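Local coordinates for protein UDP-N-Acetylglucosamine 2-Epimerase (Thermus thermophilus, PDB 1V4V) that probably interconverts UDP-N-acetylglucosamine and UDP-N-acetylmannosamine by epimerising the sugar at C2, at residues 172-177 and 354-359; 118-123 and 142-147. All blocks are in the same frame, centred on the assembly; numbering follows the deposited sequence.

Interaction 1. Residues 172-177 and 354-359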
loop_
_atom_site.group_PDB
_atom_site.type_symbol
_atom_site.label_atom_id
_atom_site.label_comp_id
_atom_site.label_asym_id
_atom_site.label_seq_id
_atom_site.Cartn_x
_atom_site.Cartn_y
_atom_site.Cartn_z
ATOM N N LEU A 172 0.320 -12.775 -11.685
ATOM C CA LEU A 172 0.367 -13.333 -13.035
ATOM C C LEU A 172 1.532 -12.664 -13.764
ATOM O O LEU A 172 1.605 -11.443 -13.809
ATOM C CB LEU A 172 -0.936 -13.032 -13.784
ATOM C CG LEU A 172 -1.035 -13.498 -15.242
ATOM C CD1 LEU A 172 -1.101 -15.016 -15.293
ATOM C CD2 LEU A 172 -2.283 -12.911 -15.889
ATOM N N VAL A 173 2.454 -13.454 -14.307
ATOM C CA VAL A 173 3.586 -12.891 -15.047
ATOM C C VAL A 173 3.077 -12.715 -16.473
ATOM O O VAL A 173 2.748 -13.689 -17.145
ATOM C CB VAL A 173 4.803 -13.835 -15.037
ATOM C CG1 VAL A 173 5.930 -13.238 -15.859
ATOM C CG2 VAL A 173 5.271 -14.055 -13.608
ATOM N N THR A 174 3.026 -11.469 -16.933
ATOM C CA THR A 174 2.479 -11.171 -18.249
ATOM C C THR A 174 3.450 -10.699 -19.324
ATOM O O THR A 174 3.144 -10.788 -20.511
ATOM C CB THR A 174 1.406 -10.080 -18.134
ATOM O OG1 THR A 174 2.026 -8.864 -17.691
ATOM C CG2 THR A 174 0.330 -10.485 -17.130
ATOM N N GLY A 175 4.612 -10.206 -18.914
ATOM C CA GLY A 175 5.541 -9.647 -19.881
ATOM C C GLY A 175 5.093 -8.195 -19.966
ATOM O O GLY A 175 4.135 -7.820 -19.289
ATOM N N GLN A 176 5.741 -7.374 -20.788
ATOM C CA GLN A 176 5.358 -5.967 -20.868
ATOM C C GLN A 176 4.295 -5.615 -21.905
ATOM O O GLN A 176 4.399 -5.997 -23.071
ATOM C CB GLN A 176 6.603 -5.109 -21.109
ATOM C CG GLN A 176 7.663 -5.260 -20.032
ATOM C CD GLN A 176 8.703 -4.155 -20.080
ATOM O OE1 GLN A 176 9.845 -4.340 -19.652
ATOM N NE2 GLN A 176 8.308 -2.992 -20.591
ATOM N N THR A 177 3.268 -4.879 -21.484
ATOM C CA THR A 177 2.225 -4.483 -22.418
ATOM C C THR A 177 2.807 -3.470 -23.401
ATOM O O THR A 177 2.236 -3.228 -24.467
ATOM C CB THR A 177 1.004 -3.856 -21.703
ATOM O OG1 THR A 177 1.399 -2.661 -21.021
ATOM C CG2 THR A 177 0.406 -4.844 -20.709
ATOM N N GLY A 354 -1.218 -7.674 -23.074
ATOM C CA GLY A 354 -2.517 -7.059 -22.884
ATOM C C GLY A 354 -3.619 -8.093 -22.827
ATOM O O GLY A 354 -4.545 -7.987 -22.023
ATOM N N LEU A 355 -3.523 -9.101 -23.687
ATOM C CA LEU A 355 -4.522 -10.158 -23.716
ATOM C C LEU A 355 -4.482 -10.956 -22.420
ATOM O O LEU A 355 -5.521 -11.364 -21.905
ATOM C CB LEU A 355 -4.282 -11.089 -24.909
ATOM C CG LEU A 355 -5.283 -12.233 -25.091
ATOM C CD1 LEU A 355 -6.694 -11.673 -25.214
ATOM C CD2 LEU A 355 -4.915 -13.035 -26.332
HETATM N N MSE A 356 -3.280 -11.180 -21.893
HETATM C CA MSE A 356 -3.140 -11.922 -20.646
HETATM C C MSE A 356 -3.712 -11.140 -19.469
HETATM O O MSE A 356 -4.346 -11.721 -18.586
HETATM C CB MSE A 356 -1.675 -12.269 -20.381
HETATM C CG MSE A 356 -1.182 -13.471 -21.173
HETATM SE SE MSE A 356 0.602 -13.980 -20.669
HETATM C CE MSE A 356 0.291 -14.063 -18.753
ATOM N N VAL A 357 -3.486 -9.828 -19.450
ATOM C CA VAL A 357 -4.024 -8.994 -18.381
ATOM C C VAL A 357 -5.545 -9.075 -18.457
ATOM O O VAL A 357 -6.218 -9.296 -17.445
ATOM C CB VAL A 357 -3.585 -7.516 -18.533
ATOM C CG1 VAL A 357 -4.353 -6.625 -17.551
ATOM C CG2 VAL A 357 -2.090 -7.395 -18.284
ATOM N N ALA A 358 -6.080 -8.918 -19.667
ATOM C CA ALA A 358 -7.523 -8.971 -19.889
ATOM C C ALA A 358 -8.111 -10.304 -19.441
ATOM O O ALA A 358 -9.163 -10.346 -18.801
ATOM C CB ALA A 358 -7.835 -8.732 -21.370
ATOM N N ARG A 359 -7.429 -11.393 -19.780
ATOM C CA ARG A 359 -7.898 -12.720 -19.401
ATOM C C ARG A 359 -7.758 -12.926 -17.898
ATOM O O ARG A 359 -8.526 -13.672 -17.293
ATOM C CB ARG A 359 -7.120 -13.793 -20.164
ATOM C CG ARG A 359 -7.510 -13.874 -21.637
ATOM C CD ARG A 359 -6.636 -14.839 -22.415
ATOM N NE ARG A 359 -7.120 -15.016 -23.785
ATOM C CZ ARG A 359 -6.469 -15.689 -24.729
ATOM N NH1 ARG A 359 -5.298 -16.252 -24.458
ATOM N NH2 ARG A 359 -6.993 -15.807 -25.943
#
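Met356, present as selenomethionine, reaches from helix 353-364 to the end of strand 171-173 and carries the tight part of this contact. Its chain runs out extended through chi2 and then bends at chi3 (51°), which lays the terminal methyl CE against the backbone where the strand gives way to the loop. There CE lies 3.0 Å from Val173 O, a close approach for a methyl and a carbonyl oxygen, and 3.7 Å from Thr174 CA. Leu172 crosses this methyl obliquely: its CG is 3.8 Å from Met356 CE, while its CD2 branch reaches back to the helix backbone, 3.6 Å from Met356 O. With CG anti to the backbone N (chi1 178°), Leu172 turns both methyls to that side. Thr174 slides past Met356 in the reverse direction and offers CG2, 3.9 Å from Met356 CE and 4.1 Å from Val357 CG2. Its hydroxyl is used within the loop: OG1 donates to a lone pair of Gly175 O, 2.8 Å away and in the carbonyl plane. A serine in place of Thr174 would probably leave a gap beside Met356 CE and Val357 CG2. Packing is looser towards the start of helix 177-188, where Thr177 CG2 stands 4.0 Å from Gly354 N; Thr177 OG1 bonds instead to Lys20 O, and Gly354 N to Asp180. Arg359, at the surface of the helix, leads away from the contact, its guanidinium lying over Leu355 CD2. Phe151 of the neighbouring strand packs on Leu172, Thr174 and Val357, and Val24 of helix 15-29 on Thr177 and Val357. The arrangement is that of a GT-B enzyme, in which a helix from the C-terminal end of the chain packs on the edge strand of the N-terminal Rossmann-like domain.

Interaction 2. Residues 118-123 and 142-147; sequences VGHVEA and LTDVLT
Strand 118-121 and helix 142-146 run at 135° to one another with their axes 8.5 Å apart, and their backbones draw closest where Val118 faces Thr147, at a CA-to-CA distance of 5.0 Å. Here Thr147 CA makes a CA-H...O contact with Val118 O, and a water links the two backbones by accepting from Val118 N and donating to Leu146 O. Further along, the His120 ring holds the centre of the contact. Its ND1 donates to Asp144 OD1 over 2.7 Å in a nearly straight bond, with the oxygen in the ring plane. The carboxylate is turned 53° from the ring and accepts on the syn side of OD1, somewhat out of the carboxylate plane. Its other oxygen, OD2, forms a salt bridge with Arg126, and NE2 of the histidine bonds to Gly99 O, so both ring nitrogens are engaged and the ring's rotation is fixed. The two segments belong to a beta-alpha-beta unit, in which helix 136-146 carries the chain from strand 118-121 to its parallel neighbour 149-152. Thr143 comes over one face of the imidazole at about a right angle, displaced toward the ND1-CE1 rim: chi1 of -61° sets its CG2 anti to the backbone N, and this methyl makes a CH-pi contact 3.9 Å from the centroid of the His120 ring. Thr147 CG2 packs on His120 CB at 3.6 Å, and Ala123 CB approaches Asp144 OD1 at 4.0 Å. Asp150 also carries a carboxylate close to Asp144, and the Arg126 salt bridge probably offsets the like charge. Leu146 packs on Ala138 of the second subunit.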
loop_
_atom_site.group_PDB
_atom_site.type_symbol
_atom_site.label_atom_id
_atom_site.label_comp_id
_atom_site.label_asym_id
_atom_site.label_seq_id
_atom_site.Cartn_x
_atom_site.Cartn_y
_atom_site.Cartn_z
ATOM N N VAL A 118 -9.106 -4.437 -7.332
ATOM C CA VAL A 118 -8.134 -3.658 -8.091
ATOM C C VAL A 118 -7.030 -4.522 -8.682
ATOM O O VAL A 118 -6.527 -5.439 -8.030
ATOM C CB VAL A 118 -7.464 -2.590 -7.190
ATOM C CG1 VAL A 118 -6.338 -1.886 -7.948
ATOM C CG2 VAL A 118 -8.495 -1.590 -6.726
ATOM N N GLY A 119 -6.655 -4.212 -9.918
ATOM C CA GLY A 119 -5.583 -4.937 -10.580
ATOM C C GLY A 119 -4.484 -3.931 -10.868
ATOM O O GLY A 119 -4.775 -2.797 -11.249
ATOM N N HIS A 120 -3.230 -4.328 -10.682
ATOM C CA HIS A 120 -2.104 -3.424 -10.916
ATOM C C HIS A 120 -1.244 -3.919 -12.078
ATOM O O HIS A 120 -0.586 -4.956 -11.975
ATOM C CB HIS A 120 -1.255 -3.329 -9.644
ATOM C CG HIS A 120 -0.299 -2.179 -9.640
ATOM N ND1 HIS A 120 0.631 -1.993 -8.638
ATOM C CD2 HIS A 120 -0.149 -1.136 -10.489
ATOM C CE1 HIS A 120 1.307 -0.884 -8.869
ATOM N NE2 HIS A 120 0.853 -0.343 -9.987
ATOM N N VAL A 121 -1.260 -3.171 -13.180
ATOM C CA VAL A 121 -0.494 -3.523 -14.377
ATOM C C VAL A 121 0.975 -3.102 -14.251
ATOM O O VAL A 121 1.285 -2.022 -13.740
ATOM C CB VAL A 121 -1.132 -2.870 -15.632
ATOM C CG1 VAL A 121 -0.367 -3.269 -16.895
ATOM C CG2 VAL A 121 -2.602 -3.302 -15.748
ATOM N N GLU A 122 1.865 -3.972 -14.719
ATOM C CA GLU A 122 3.312 -3.765 -14.672
ATOM C C GLU A 122 3.787 -3.579 -13.234
ATOM O O GLU A 122 4.596 -2.702 -12.946
ATOM C CB GLU A 122 3.735 -2.552 -15.512
ATOM C CG GLU A 122 5.207 -2.637 -15.948
ATOM C CD GLU A 122 5.743 -1.361 -16.580
ATOM O OE1 GLU A 122 5.133 -0.855 -17.544
ATOM O OE2 GLU A 122 6.794 -0.870 -16.117
ATOM N N ALA A 123 3.285 -4.430 -12.346
ATOM C CA ALA A 123 3.610 -4.382 -10.922
ATOM C C ALA A 123 4.802 -5.237 -10.493
ATOM O O ALA A 123 5.135 -6.235 -11.134
ATOM C CB ALA A 123 2.385 -4.795 -10.115
ATOM N N LEU A 142 2.254 0.488 -1.404
ATOM C CA LEU A 142 0.929 0.737 -0.829
ATOM C C LEU A 142 -0.142 0.197 -1.780
ATOM O O LEU A 142 -1.061 -0.503 -1.362
ATOM C CB LEU A 142 0.714 2.238 -0.612
ATOM C CG LEU A 142 1.529 2.907 0.503
ATOM C CD1 LEU A 142 1.362 4.420 0.414
ATOM C CD2 LEU A 142 1.062 2.391 1.881
ATOM N N THR A 143 -0.016 0.526 -3.063
ATOM C CA THR A 143 -0.975 0.053 -4.053
ATOM C C THR A 143 -1.069 -1.470 -4.070
ATOM O O THR A 143 -2.170 -2.031 -4.140
ATOM C CB THR A 143 -0.607 0.541 -5.466
ATOM O OG1 THR A 143 -0.618 1.974 -5.492
ATOM C CG2 THR A 143 -1.617 0.018 -6.498
ATOM N N ASP A 144 0.074 -2.147 -3.988
ATOM C CA ASP A 144 0.065 -3.606 -4.018
ATOM C C ASP A 144 -0.503 -4.270 -2.777
ATOM O O ASP A 144 -0.874 -5.439 -2.810
ATOM C CB ASP A 144 1.459 -4.146 -4.332
ATOM C CG ASP A 144 1.867 -3.856 -5.762
ATOM O OD1 ASP A 144 0.958 -3.664 -6.596
ATOM O OD2 ASP A 144 3.080 -3.821 -6.053
ATOM N N VAL A 145 -0.569 -3.539 -1.673
ATOM C CA VAL A 145 -1.178 -4.105 -0.474
ATOM C C VAL A 145 -2.656 -4.348 -0.807
ATOM O O VAL A 145 -3.237 -5.358 -0.419
ATOM C CB VAL A 145 -1.111 -3.116 0.715
ATOM C CG1 VAL A 145 -2.121 -3.516 1.790
ATOM C CG2 VAL A 145 0.288 -3.092 1.292
ATOM N N LEU A 146 -3.238 -3.414 -1.554
ATOM C CA LEU A 146 -4.654 -3.452 -1.919
ATOM C C LEU A 146 -5.044 -4.225 -3.174
ATOM O O LEU A 146 -6.229 -4.445 -3.418
ATOM C CB LEU A 146 -5.170 -2.023 -2.089
ATOM C CG LEU A 146 -4.839 -1.034 -0.977
ATOM C CD1 LEU A 146 -5.416 0.320 -1.345
ATOM C CD2 LEU A 146 -5.402 -1.537 0.354
ATOM N N THR A 147 -4.069 -4.642 -3.967
ATOM C CA THR A 147 -4.375 -5.324 -5.217
ATOM C C THR A 147 -4.877 -6.759 -5.149
ATOM O O THR A 147 -4.353 -7.595 -4.404
ATOM C CB THR A 147 -3.162 -5.284 -6.147
ATOM O OG1 THR A 147 -2.070 -5.963 -5.524
ATOM C CG2 THR A 147 -2.768 -3.846 -6.427
HETATM O O HOH W 1 -8.455 -5.295 -4.520
#

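In the fold
Interactions 1 and 2 both bear on the seven-stranded parallel sheet of the N-terminal domain, with centres about 14 Å apart. Strand 149-152 lies between strand 118-121 of interaction 2 and the outermost strand 171-173 of interaction 1. They meet through Val121: its CG2 is 4.2 Å from Val357 CG1, and its CG1 is equally far from Thr177 CG2. In sequence, both segments of interaction 2 precede those of interaction 1. Interaction 2 has its helix against the second subunit, whereas interaction 1 brings the returning C-terminal helix 353-364 onto the sheet. Lys20 is a neighbour of both, bonding through its carbonyl to Thr177 and pairing weakly with Glu122.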